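Local coordinates for periplasmic binding protein/LacI transcriptional regulator (Shewanella sp. ANA-3, PDB 5OCP) that binds L-arabinofuranose, in both its alpha and beta forms, and probably delivers it to an arabinose ABC transporter as the periplasmic receptor, at residues Ser19-Ala24 with Leu243-Gly248; Gly115-Asp120 with Val275-Thr280; Val57-Ile62 with Asp253-Tyr258; Met119-Gly124 with Asp216-Ser221. All coordinates share one frame; numbering follows the deposited sequence.

Contact 1. Residues Ser19-Ala24 with Leu243-Gly248; sequences SEAVKA and LSPYLG
This is an apolar helix-to-loop contact in which Ala21 of helix 13-29 meets Pro245 and Tyr246 of the loop that leaves strand 239-242, where the chain passes from the mixed sheet into helix 248-259, which packs on the parallel sheet of the other lobe. Ala21 CB lies 3.3 Å from Pro245 O. It also meets the Tyr246 ring at a slant, 3.6 Å from CE1 of that tyrosine. Tyr246 gets there because its CG stands anti to the carbonyl carbon (chi1 -56°), which brings the ring back over Pro245; CG of that proline sits 3.9 Å above one face of the Tyr246 ring, offset toward the rim. Further along, CG2 of Val22 faces the bare CA of Gly248 at 4.4 Å. The loop also braces itself: Ser244 OG accepts from Tyr246 N at 3.1 Å, an ST turn. At the start of the loop Leu243 touches the bound arabinofuranose and its carbonyl receives a hydrogen bond from Trp14, another pocket residue. The two segments are thus held together by shape and van der Waals contact, the loop's own polar bonds including the ST turn and the one to Trp14.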
loop_
_atom_site.group_PDB
_atom_site.type_symbol
_atom_site.label_atom_id
_atom_site.label_comp_id
_atom_site.label_asym_id
_atom_site.label_seq_id
_atom_site.Cartn_x
_atom_site.Cartn_y
_atom_site.Cartn_z
ATOM N N SER A 19 9.767 -4.250 -0.563
ATOM C CA SER A 19 10.855 -5.091 0.002
ATOM C C SER A 19 12.202 -4.850 -0.752
ATOM O O SER A 19 13.231 -4.626 -0.174
ATOM C CB SER A 19 10.515 -6.550 -0.024
ATOM O OG SER A 19 9.359 -6.740 0.733
ATOM N N GLU A 20 12.142 -4.846 -2.066
ATOM C CA GLU A 20 13.340 -4.578 -2.868
ATOM C C GLU A 20 13.940 -3.206 -2.652
ATOM O O GLU A 20 15.193 -3.040 -2.567
ATOM C CB GLU A 20 13.057 -4.809 -4.392
ATOM C CG GLU A 20 12.875 -6.262 -4.728
ATOM C CD GLU A 20 14.111 -7.169 -4.345
ATOM O OE1 GLU A 20 15.315 -6.762 -4.466
ATOM O OE2 GLU A 20 13.889 -8.324 -3.903
ATOM N N ALA A 21 13.093 -2.207 -2.489
ATOM C CA ALA A 21 13.524 -0.850 -2.136
ATOM C C ALA A 21 14.207 -0.727 -0.790
ATOM O O ALA A 21 15.262 -0.111 -0.687
ATOM C CB ALA A 21 12.379 0.116 -2.147
ATOM N N VAL A 22 13.665 -1.394 0.232
ATOM C CA VAL A 22 14.311 -1.364 1.539
ATOM C C VAL A 22 15.706 -2.022 1.481
ATOM O O VAL A 22 16.658 -1.483 2.090
ATOM C CB VAL A 22 13.455 -2.007 2.648
ATOM C CG1 VAL A 22 14.210 -1.899 3.948
ATOM C CG2 VAL A 22 12.146 -1.228 2.888
ATOM N N LYS A 23 15.800 -3.144 0.777
ATOM C CA LYS A 23 17.087 -3.892 0.583
ATOM C C LYS A 23 18.098 -2.992 -0.186
ATOM O O LYS A 23 19.272 -2.825 0.214
ATOM C CB LYS A 23 16.830 -5.177 -0.153
ATOM C CG LYS A 23 16.149 -6.223 0.692
ATOM C CD LYS A 23 15.736 -7.378 -0.169
ATOM C CE LYS A 23 15.174 -8.515 0.624
ATOM N NZ LYS A 23 14.802 -9.653 -0.255
ATOM N N ALA A 24 17.614 -2.351 -1.230
ATOM C CA ALA A 24 18.457 -1.411 -1.983
ATOM C C ALA A 24 18.901 -0.201 -1.139
ATOM O O ALA A 24 20.100 0.194 -1.267
ATOM C CB ALA A 24 17.756 -0.966 -3.245
ATOM N N LEU A 243 2.325 5.503 -4.659
ATOM C CA LEU A 243 2.735 5.142 -3.296
ATOM C C LEU A 243 4.223 4.801 -3.389
ATOM O O LEU A 243 4.602 3.793 -3.976
ATOM C CB LEU A 243 1.999 3.963 -2.772
ATOM C CG LEU A 243 2.310 3.470 -1.356
ATOM C CD1 LEU A 243 1.994 4.575 -0.388
ATOM C CD2 LEU A 243 1.583 2.169 -1.006
ATOM N N SER A 244 5.008 5.700 -2.840
ATOM C CA SER A 244 6.482 5.503 -2.868
ATOM C C SER A 244 6.938 4.259 -2.071
ATOM O O SER A 244 6.552 4.123 -0.936
ATOM C CB SER A 244 7.159 6.707 -2.257
ATOM O OG SER A 244 8.558 6.418 -2.222
ATOM N N PRO A 245 7.720 3.424 -2.678
ATOM C CA PRO A 245 8.260 2.270 -1.913
ATOM C C PRO A 245 9.529 2.630 -1.128
ATOM O O PRO A 245 10.084 1.749 -0.449
ATOM C CB PRO A 245 8.505 1.257 -2.976
ATOM C CG PRO A 245 8.864 2.025 -4.177
ATOM C CD PRO A 245 8.011 3.265 -4.104
ATOM N N TYR A 246 9.925 3.925 -1.083
ATOM C CA TYR A 246 11.160 4.381 -0.386
ATOM C C TYR A 246 11.020 4.902 0.998
ATOM O O TYR A 246 11.536 5.923 1.310
ATOM C CB TYR A 246 11.898 5.370 -1.276
ATOM C CG TYR A 246 12.182 4.765 -2.556
ATOM C CD1 TYR A 246 13.160 3.766 -2.658
ATOM C CD2 TYR A 246 11.500 5.164 -3.703
ATOM C CE1 TYR A 246 13.429 3.156 -3.820
ATOM C CE2 TYR A 246 11.754 4.513 -4.886
ATOM C CZ TYR A 246 12.720 3.566 -4.911
ATOM O OH TYR A 246 13.007 2.931 -6.055
ATOM N N LEU A 247 10.317 4.160 1.873
ATOM C CA LEU A 247 10.097 4.535 3.222
ATOM C C LEU A 247 11.273 4.131 4.101
ATOM O O LEU A 247 11.404 4.634 5.226
ATOM C CB LEU A 247 8.884 3.793 3.755
ATOM C CG LEU A 247 7.604 4.086 3.011
ATOM C CD1 LEU A 247 6.579 3.166 3.594
ATOM C CD2 LEU A 247 7.238 5.529 3.271
ATOM N N GLY A 248 12.132 3.250 3.592
ATOM C CA GLY A 248 13.274 2.789 4.323
ATOM C C GLY A 248 14.218 3.946 4.610
ATOM O O GLY A 248 14.724 4.072 5.707
#

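Contact 2. Residues Gly115-Asp120 with Val275-Thr280; sequences GQWLMD and VFTQET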
loop_
_atom_site.group_PDB
_atom_site.type_symbol
_atom_site.label_atom_id
_atom_site.label_comp_id
_atom_site.label_asym_id
_atom_site.label_seq_id
_atom_site.Cartn_x
_atom_site.Cartn_y
_atom_site.Cartn_z
ATOM N N GLY A 115 -10.783 9.891 -4.961
ATOM C CA GLY A 115 -12.230 10.201 -4.945
ATOM C C GLY A 115 -12.557 11.506 -5.614
ATOM O O GLY A 115 -13.499 11.625 -6.381
ATOM N N GLN A 116 -11.781 12.545 -5.342
ATOM C CA GLN A 116 -12.018 13.822 -5.977
ATOM C C GLN A 116 -11.809 13.766 -7.446
ATOM O O GLN A 116 -12.602 14.323 -8.201
ATOM C CB GLN A 116 -11.133 14.916 -5.351
ATOM C CG GLN A 116 -11.530 16.334 -5.721
ATOM C CD GLN A 116 -12.941 16.693 -5.288
ATOM O OE1 GLN A 116 -13.248 16.710 -4.114
ATOM N NE2 GLN A 116 -13.835 16.871 -6.244
ATOM N N TRP A 117 -10.767 13.070 -7.887
ATOM C CA TRP A 117 -10.490 12.925 -9.288
ATOM C C TRP A 117 -11.695 12.268 -10.006
ATOM O O TRP A 117 -12.142 12.720 -11.069
ATOM C CB TRP A 117 -9.200 12.109 -9.560
ATOM C CG TRP A 117 -8.926 12.021 -11.038
ATOM C CD1 TRP A 117 -8.187 12.924 -11.808
ATOM C CD2 TRP A 117 -9.387 11.011 -11.965
ATOM N NE1 TRP A 117 -8.230 12.521 -13.144
ATOM C CE2 TRP A 117 -9.004 11.405 -13.260
ATOM C CE3 TRP A 117 -10.178 9.887 -11.826
ATOM C CZ2 TRP A 117 -9.275 10.640 -14.376
ATOM C CZ3 TRP A 117 -10.508 9.140 -12.966
ATOM C CH2 TRP A 117 -10.059 9.537 -14.213
ATOM N N LEU A 118 -12.182 11.184 -9.396
ATOM C CA LEU A 118 -13.329 10.480 -9.960
ATOM C C LEU A 118 -14.591 11.369 -10.010
ATOM O O LEU A 118 -15.332 11.338 -11.009
ATOM C CB LEU A 118 -13.615 9.209 -9.162
ATOM C CG LEU A 118 -14.729 8.346 -9.726
ATOM C CD1 LEU A 118 -14.410 7.780 -11.106
ATOM C CD2 LEU A 118 -15.061 7.247 -8.718
ATOM N N MET A 119 -14.828 12.149 -8.966
ATOM C CA MET A 119 -15.982 13.071 -9.008
ATOM C C MET A 119 -15.832 14.094 -10.096
ATOM O O MET A 119 -16.826 14.456 -10.743
ATOM C CB MET A 119 -16.238 13.733 -7.659
ATOM C CG MET A 119 -16.484 12.754 -6.497
ATOM S SD MET A 119 -18.053 11.906 -6.745
ATOM C CE MET A 119 -17.530 10.359 -7.517
ATOM N N ASP A 120 -14.623 14.582 -10.324
ATOM C CA ASP A 120 -14.385 15.575 -11.364
ATOM C C ASP A 120 -14.612 14.956 -12.737
ATOM O O ASP A 120 -15.287 15.542 -13.587
ATOM C CB ASP A 120 -12.974 16.144 -11.277
ATOM C CG ASP A 120 -12.710 16.951 -10.052
ATOM O OD1 ASP A 120 -13.641 17.361 -9.315
ATOM O OD2 ASP A 120 -11.471 17.145 -9.782
ATOM N N VAL A 275 -1.825 11.997 -8.012
ATOM C CA VAL A 275 -2.696 11.260 -8.945
ATOM C C VAL A 275 -2.065 11.266 -10.358
ATOM O O VAL A 275 -1.740 12.358 -10.888
ATOM C CB VAL A 275 -4.050 11.943 -9.022
ATOM C CG1 VAL A 275 -4.917 11.198 -9.960
ATOM C CG2 VAL A 275 -4.748 11.960 -7.696
ATOM N N PHE A 276 -1.930 10.067 -10.930
ATOM C CA PHE A 276 -1.457 9.884 -12.285
ATOM C C PHE A 276 -2.599 9.309 -13.083
ATOM O O PHE A 276 -3.402 8.494 -12.550
ATOM C CB PHE A 276 -0.283 9.005 -12.315
ATOM C CG PHE A 276 0.968 9.650 -11.740
ATOM C CD1 PHE A 276 1.184 9.704 -10.387
ATOM C CD2 PHE A 276 1.824 10.297 -12.529
ATOM C CE1 PHE A 276 2.312 10.320 -9.854
ATOM C CE2 PHE A 276 2.986 10.925 -12.018
ATOM C CZ PHE A 276 3.192 10.944 -10.681
ATOM N N THR A 277 -2.703 9.739 -14.346
ATOM C CA THR A 277 -3.831 9.284 -15.185
ATOM C C THR A 277 -3.306 8.915 -16.588
ATOM O O THR A 277 -2.118 8.968 -16.875
ATOM C CB THR A 277 -4.856 10.397 -15.331
ATOM O OG1 THR A 277 -4.371 11.395 -16.270
ATOM C CG2 THR A 277 -5.259 11.052 -13.954
ATOM N N GLN A 278 -4.227 8.589 -17.466
ATOM C CA GLN A 278 -3.869 8.261 -18.873
ATOM C C GLN A 278 -3.145 9.417 -19.551
ATOM O O GLN A 278 -2.360 9.133 -20.446
ATOM C CB GLN A 278 -5.167 7.929 -19.677
ATOM C CG GLN A 278 -5.839 6.593 -19.258
ATOM C CD GLN A 278 -7.081 6.257 -20.069
ATOM O OE1 GLN A 278 -7.443 6.987 -20.979
ATOM N NE2 GLN A 278 -7.706 5.164 -19.777
ATOM N N GLU A 279 -3.406 10.627 -19.109
ATOM C CA GLU A 279 -2.844 11.879 -19.736
ATOM C C GLU A 279 -1.333 11.847 -19.782
ATOM O O GLU A 279 -0.732 12.209 -20.815
ATOM C CB GLU A 279 -3.345 13.137 -19.051
ATOM C CG GLU A 279 -4.891 13.187 -19.094
ATOM C CD GLU A 279 -5.498 14.573 -18.993
ATOM O OE1 GLU A 279 -6.764 14.656 -19.138
ATOM O OE2 GLU A 279 -4.705 15.528 -18.778
ATOM N N THR A 280 -0.682 11.311 -18.753
ATOM C CA THR A 280 0.743 11.233 -18.776
ATOM C C THR A 280 1.239 9.850 -18.776
ATOM O O THR A 280 2.467 9.620 -18.678
ATOM C CB THR A 280 1.401 12.011 -17.623
ATOM O OG1 THR A 280 0.936 11.426 -16.406
ATOM C CG2 THR A 280 1.140 13.483 -17.710
#
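Trp117 of helix 107-121 meets Val275 and Thr277 of strand 275-277 with its indole; this strand is the antiparallel edge strand of the mixed sheet in a two-lobed periplasmic binding protein fold. The contact joins a helix that packs on this sheet to the sheet's last strand, near the surface. With CG anti to the backbone N (chi1 -178°), the tryptophan side chain reaches away from its helix, and the pyrrole part of the ring does most of the touching. Thr277 comes in with its methyl: CG2 of Thr277 approaches CE2 of Trp117 at 3.8 Å. Val275 meets the same ring two residues earlier on the strand, its CG1 lying 4.1 Å from CD1 of Trp117. Both methyls arrive at an oblique angle to the indole. The ring also rests on Ala239 of the neighbouring strand and on Val220, so it spans several strands.

The rotamer of Thr277 divides its two branches between two tasks. Its OG1 lies between the backbone N and the carbonyl carbon (chi1 76°), and from there it accepts a hydrogen bond from Glu279 N at 3.1 Å, a capping bond from the N-cap residue at the weakly bonded start of helix 278-296; CG2 is thereby left to face the tryptophan. An alanine in place of Trp117 would remove the whole indole and would probably leave a gap over the edge strand, with the methyls of Val275 and Thr277 deprived of their partner. The shortest approach is that of Thr277 CG2 to Trp117 NE1, 3.4 Å.

Contact 3. Residues Val57-Ile62 with Asp253-Tyr258; sequences VDAIII and DAIDAY
Helix-on-sheet packing in an alpha/beta lobe brings Ile255 of helix 248-259 onto Ala59 and Ile61 of strand 59-62, one of the central strands of the parallel sheet. Ala59 and Ile61 are two residues apart on the strand, so both serve the face that the helix covers, while Ile60 between them turns to the other face and packs on helix 42-54. Ile255 carries the helix side of the contact with three of its carbons. CG2 of Ile255 lies 3.7 Å from Ala59 CB, and CG1 of the same isoleucine 3.8 Å, so the alanine is embraced by the branched side chain. With its CG1 anti to the carbonyl carbon (chi1 -73°) and the chain then extended, CD1 of Ile255 is carried on to Ile61, 4.0 Å from CG1 of Ile61. Ile255 also touches Val85 on the next strand, and Ile61 reaches Val3 and Phe5 of strand 2-7, all part of the same hydrophobic layer. Cutting Ile255 back to an alanine would probably open a gap between helix and sheet, leaving Ala59 CB and the end of Ile61 without the partner that CD1 provides. The methyl at the end of Ile255, CD1, sits 3.7 Å from Ala59 CB.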
loop_
_atom_site.group_PDB
_atom_site.type_symbol
_atom_site.label_atom_id
_atom_site.label_comp_id
_atom_site.label_asym_id
_atom_site.label_seq_id
_atom_site.Cartn_x
_atom_site.Cartn_y
_atom_site.Cartn_z
ATOM N N VAL A 57 19.978 -6.940 17.592
ATOM C CA VAL A 57 20.085 -5.957 16.499
ATOM C C VAL A 57 20.130 -4.548 17.070
ATOM O O VAL A 57 19.701 -4.306 18.196
ATOM C CB VAL A 57 18.911 -6.057 15.502
ATOM C CG1 VAL A 57 18.830 -7.415 14.860
ATOM C CG2 VAL A 57 17.559 -5.700 16.128
ATOM N N ASP A 58 20.597 -3.601 16.273
ATOM C CA ASP A 58 20.608 -2.194 16.677
ATOM C C ASP A 58 19.265 -1.472 16.608
ATOM O O ASP A 58 19.046 -0.511 17.364
ATOM C CB ASP A 58 21.629 -1.448 15.846
ATOM C CG ASP A 58 23.051 -2.001 16.067
ATOM O OD1 ASP A 58 23.518 -2.027 17.238
ATOM O OD2 ASP A 58 23.652 -2.480 15.104
ATOM N N ALA A 59 18.448 -1.858 15.642
ATOM C CA ALA A 59 17.109 -1.288 15.468
ATOM C C ALA A 59 16.229 -2.276 14.744
ATOM O O ALA A 59 16.710 -3.164 14.054
ATOM C CB ALA A 59 17.190 -0.049 14.612
ATOM N N ILE A 60 14.932 -2.024 14.854
ATOM C CA ILE A 60 13.920 -2.868 14.266
ATOM C C ILE A 60 12.987 -1.949 13.448
ATOM O O ILE A 60 12.556 -0.959 13.943
ATOM C CB ILE A 60 13.138 -3.626 15.334
ATOM C CG1 ILE A 60 14.106 -4.678 15.970
ATOM C CG2 ILE A 60 11.866 -4.287 14.801
ATOM C CD1 ILE A 60 13.556 -5.220 17.280
ATOM N N ILE A 61 12.675 -2.366 12.234
ATOM C CA ILE A 61 11.598 -1.691 11.424
ATOM C C ILE A 61 10.495 -2.750 11.270
ATOM O O ILE A 61 10.744 -3.943 10.935
ATOM C CB ILE A 61 12.120 -1.314 10.072
ATOM C CG1 ILE A 61 13.275 -0.301 10.232
ATOM C CG2 ILE A 61 10.981 -0.700 9.194
ATOM C CD1 ILE A 61 14.027 -0.040 8.933
ATOM N N ILE A 62 9.270 -2.308 11.505
ATOM C CA ILE A 62 8.060 -3.171 11.365
ATOM C C ILE A 62 7.035 -2.532 10.363
ATOM O O ILE A 62 6.721 -1.348 10.541
ATOM C CB ILE A 62 7.323 -3.436 12.698
ATOM C CG1 ILE A 62 8.241 -4.024 13.733
ATOM C CG2 ILE A 62 6.045 -4.238 12.445
ATOM C CD1 ILE A 62 7.603 -4.094 15.110
ATOM N N ASP A 253 17.320 7.099 8.503
ATOM C CA ASP A 253 17.725 8.420 9.014
ATOM C C ASP A 253 17.333 8.626 10.437
ATOM O O ASP A 253 18.124 9.123 11.249
ATOM C CB ASP A 253 17.069 9.549 8.217
ATOM C CG ASP A 253 17.606 9.676 6.800
ATOM O OD1 ASP A 253 18.763 9.305 6.531
ATOM O OD2 ASP A 253 16.839 10.199 5.950
ATOM N N ALA A 254 16.091 8.278 10.762
ATOM C CA ALA A 254 15.624 8.334 12.113
ATOM C C ALA A 254 16.423 7.417 13.028
ATOM O O ALA A 254 16.804 7.860 14.137
ATOM C CB ALA A 254 14.164 7.965 12.197
ATOM N N ILE A 255 16.723 6.228 12.538
ATOM C CA ILE A 255 17.555 5.291 13.368
ATOM C C ILE A 255 18.973 5.867 13.566
ATOM O O ILE A 255 19.432 5.964 14.709
ATOM C CB ILE A 255 17.606 3.956 12.741
ATOM C CG1 ILE A 255 16.231 3.257 12.927
ATOM C CG2 ILE A 255 18.751 3.096 13.304
ATOM C CD1 ILE A 255 15.961 2.200 11.887
ATOM N N ASP A 256 19.595 6.289 12.475
ATOM C CA ASP A 256 20.946 6.928 12.537
ATOM C C ASP A 256 21.032 8.090 13.534
ATOM O O ASP A 256 21.903 8.128 14.400
ATOM C CB ASP A 256 21.432 7.277 11.145
ATOM C CG ASP A 256 22.958 7.523 11.087
ATOM O OD1 ASP A 256 23.731 6.651 11.574
ATOM O OD2 ASP A 256 23.386 8.586 10.543
ATOM N N ALA A 257 20.071 8.988 13.488
ATOM C CA ALA A 257 19.951 10.048 14.464
ATOM C C ALA A 257 19.773 9.609 15.892
ATOM O O ALA A 257 20.426 10.156 16.830
ATOM C CB ALA A 257 18.841 10.982 14.037
ATOM N N TYR A 258 18.930 8.599 16.097
ATOM C CA TYR A 258 18.688 8.132 17.444
ATOM C C TYR A 258 20.008 7.558 18.043
ATOM O O TYR A 258 20.272 7.782 19.238
ATOM C CB TYR A 258 17.617 7.049 17.434
ATOM C CG TYR A 258 17.442 6.377 18.751
ATOM C CD1 TYR A 258 16.646 6.927 19.708
ATOM C CD2 TYR A 258 18.146 5.208 19.068
ATOM C CE1 TYR A 258 16.487 6.338 20.926
ATOM C CE2 TYR A 258 18.003 4.614 20.303
ATOM C CZ TYR A 258 17.194 5.197 21.219
ATOM O OH TYR A 258 16.993 4.677 22.451
#

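Contact 4. Residues Met119-Gly124 with Asp216-Ser221; sequences MDKTQG and DILIVS
Apolar contacts carry the meeting of Lys121 and Thr122, at the end of helix 107-121, with Leu218 at the start of strand 218-221 in the mixed sheet. One methyl of Leu218 does all the touching on the strand side. CD1 of Leu218 lies 3.7 Å from CG2 of Thr122 and 3.8 Å from CG of Lys121, so it fits against both residues at once. The side chains of Leu218 and Thr122 lie alongside one another, pointing opposite ways, whereas the lysine chain runs at a slant to the leucine. Lys121 offers only the aliphatic part of its chain: CG stands anti to the backbone N (chi1 178°), next to the leucine, and a bend at chi2 (63°) follows. Leu218 also packs on Leu118, one turn back along the helix, and on Ala190 of the adjacent strand.

Hydrogen bonds work within the helix end. Thr122 is the first residue to leave helical geometry, and a Schellman motif closes the helix: Gly124 N donates to Met119 O at 2.9 Å, and Gln123, the C-prime residue with positive phi, gives a weak bond of 3.4 Å from its N to Asp120 O. The hydroxyl of Thr122 is engaged as well, OG1 bonding to the carbonyl O of Leu118 in the preceding turn, while its methyl faces the strand.

The chemistry is therefore divided, with polar groups terminating the helix and hydrocarbon alone meeting the sheet; even the charged Lys121 takes part through its methylene carbon.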
loop_
_atom_site.group_PDB
_atom_site.type_symbol
_atom_site.label_atom_id
_atom_site.label_comp_id
_atom_site.label_asym_id
_atom_site.label_seq_id
_atom_site.Cartn_x
_atom_site.Cartn_y
_atom_site.Cartn_z
ATOM N N MET A 119 -14.828 12.149 -8.966
ATOM C CA MET A 119 -15.982 13.071 -9.008
ATOM C C MET A 119 -15.832 14.094 -10.096
ATOM O O MET A 119 -16.826 14.456 -10.743
ATOM C CB MET A 119 -16.238 13.733 -7.659
ATOM C CG MET A 119 -16.484 12.754 -6.497
ATOM S SD MET A 119 -18.053 11.906 -6.745
ATOM C CE MET A 119 -17.530 10.359 -7.517
ATOM N N ASP A 120 -14.623 14.582 -10.324
ATOM C CA ASP A 120 -14.385 15.575 -11.364
ATOM C C ASP A 120 -14.612 14.956 -12.737
ATOM O O ASP A 120 -15.287 15.542 -13.587
ATOM C CB ASP A 120 -12.974 16.144 -11.277
ATOM C CG ASP A 120 -12.710 16.951 -10.052
ATOM O OD1 ASP A 120 -13.641 17.361 -9.315
ATOM O OD2 ASP A 120 -11.471 17.145 -9.782
ATOM N N LYS A 121 -14.169 13.713 -12.919
ATOM C CA LYS A 121 -14.206 12.976 -14.159
ATOM C C LYS A 121 -15.654 12.711 -14.557
ATOM O O LYS A 121 -15.967 12.745 -15.743
ATOM C CB LYS A 121 -13.493 11.637 -13.993
ATOM C CG LYS A 121 -13.484 10.729 -15.215
ATOM C CD LYS A 121 -12.780 11.244 -16.432
ATOM C CE LYS A 121 -12.701 10.172 -17.514
ATOM N NZ LYS A 121 -11.896 10.751 -18.623
ATOM N N THR A 122 -16.490 12.401 -13.566
ATOM C CA THR A 122 -17.848 11.938 -13.799
ATOM C C THR A 122 -18.865 13.027 -13.499
ATOM O O THR A 122 -20.076 12.733 -13.487
ATOM C CB THR A 122 -18.125 10.708 -12.913
ATOM O OG1 THR A 122 -18.050 11.097 -11.536
ATOM C CG2 THR A 122 -17.153 9.661 -13.177
ATOM N N GLN A 123 -18.400 14.268 -13.245
ATOM C CA GLN A 123 -19.229 15.331 -12.806
ATOM C C GLN A 123 -20.146 14.937 -11.628
ATOM O O GLN A 123 -21.313 15.347 -11.572
ATOM C CB GLN A 123 -20.006 15.908 -14.033
ATOM C CG GLN A 123 -19.023 16.330 -15.147
ATOM C CD GLN A 123 -19.607 17.023 -16.378
ATOM O OE1 GLN A 123 -18.997 17.962 -16.915
ATOM N NE2 GLN A 123 -20.691 16.505 -16.894
ATOM N N GLY A 124 -19.673 14.095 -10.683
ATOM C CA GLY A 124 -20.410 13.771 -9.505
ATOM C C GLY A 124 -21.538 12.753 -9.691
ATOM O O GLY A 124 -22.283 12.545 -8.762
ATOM N N ASP A 216 -15.921 2.144 -20.597
ATOM C CA ASP A 216 -17.306 1.857 -20.112
ATOM C C ASP A 216 -17.361 1.853 -18.538
ATOM O O ASP A 216 -18.296 2.400 -17.930
ATOM C CB ASP A 216 -17.827 0.518 -20.598
ATOM C CG ASP A 216 -17.967 0.415 -22.105
ATOM O OD1 ASP A 216 -18.137 1.488 -22.711
ATOM O OD2 ASP A 216 -17.889 -0.776 -22.596
ATOM N N ILE A 217 -16.393 1.192 -17.906
ATOM C CA ILE A 217 -16.272 1.204 -16.466
ATOM C C ILE A 217 -14.849 1.835 -16.188
ATOM O O ILE A 217 -13.872 1.265 -16.580
ATOM C CB ILE A 217 -16.353 -0.199 -15.939
ATOM C CG1 ILE A 217 -17.752 -0.763 -16.265
ATOM C CG2 ILE A 217 -16.164 -0.247 -14.445
ATOM C CD1 ILE A 217 -17.908 -2.155 -15.757
ATOM N N LEU A 218 -14.864 2.940 -15.487
ATOM C CA LEU A 218 -13.630 3.643 -15.072
ATOM C C LEU A 218 -12.985 2.849 -13.983
ATOM O O LEU A 218 -13.656 2.141 -13.226
ATOM C CB LEU A 218 -13.919 5.034 -14.584
ATOM C CG LEU A 218 -14.621 6.002 -15.560
ATOM C CD1 LEU A 218 -14.932 7.279 -14.839
ATOM C CD2 LEU A 218 -13.781 6.144 -16.811
ATOM N N ILE A 219 -11.644 2.883 -13.917
ATOM C CA ILE A 219 -10.940 2.125 -12.891
ATOM C C ILE A 219 -9.955 3.117 -12.228
ATOM O O ILE A 219 -9.126 3.686 -12.907
ATOM C CB ILE A 219 -10.227 0.928 -13.489
ATOM C CG1 ILE A 219 -11.287 -0.003 -14.099
ATOM C CG2 ILE A 219 -9.420 0.239 -12.400
ATOM C CD1 ILE A 219 -10.750 -1.240 -14.730
ATOM N N VAL A 220 -10.158 3.308 -10.920
ATOM C CA VAL A 220 -9.298 4.175 -10.106
ATOM C C VAL A 220 -8.744 3.406 -8.920
ATOM O O VAL A 220 -9.400 2.525 -8.384
ATOM C CB VAL A 220 -9.997 5.426 -9.719
ATOM C CG1 VAL A 220 -10.526 6.168 -10.915
ATOM C CG2 VAL A 220 -11.108 5.181 -8.692
ATOM N N SER A 221 -7.539 3.746 -8.473
ATOM C CA SER A 221 -6.818 2.858 -7.586
ATOM C C SER A 221 -5.695 3.612 -6.861
ATOM O O SER A 221 -5.540 4.853 -7.021
ATOM C CB SER A 221 -6.210 1.774 -8.503
ATOM O OG SER A 221 -5.620 0.737 -7.771
#

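The contacts fall in the two lobes of the fold. Contact 3 lies on the parallel sheet, and contact 1, its centre about 15 Å away from that of contact 3, joins helix 13-29 to the loop that leads into helix 248-259, the helix used by contact 3. Contacts 2 and 4 lie in the other lobe, about 8 Å apart by centres; they share Met119 and Asp120 of helix 107-121, reach the same mixed sheet, and touch through side chains of the helix and strand 218-221. The centres of contacts 3 and 4 lie about 42 Å apart. Along the chain, contact 4 is nested within contacts 1 and 3, whereas contacts 1, 2 and 3 interleave, consistent with a chain that passes repeatedly between lobes flanking the sugar.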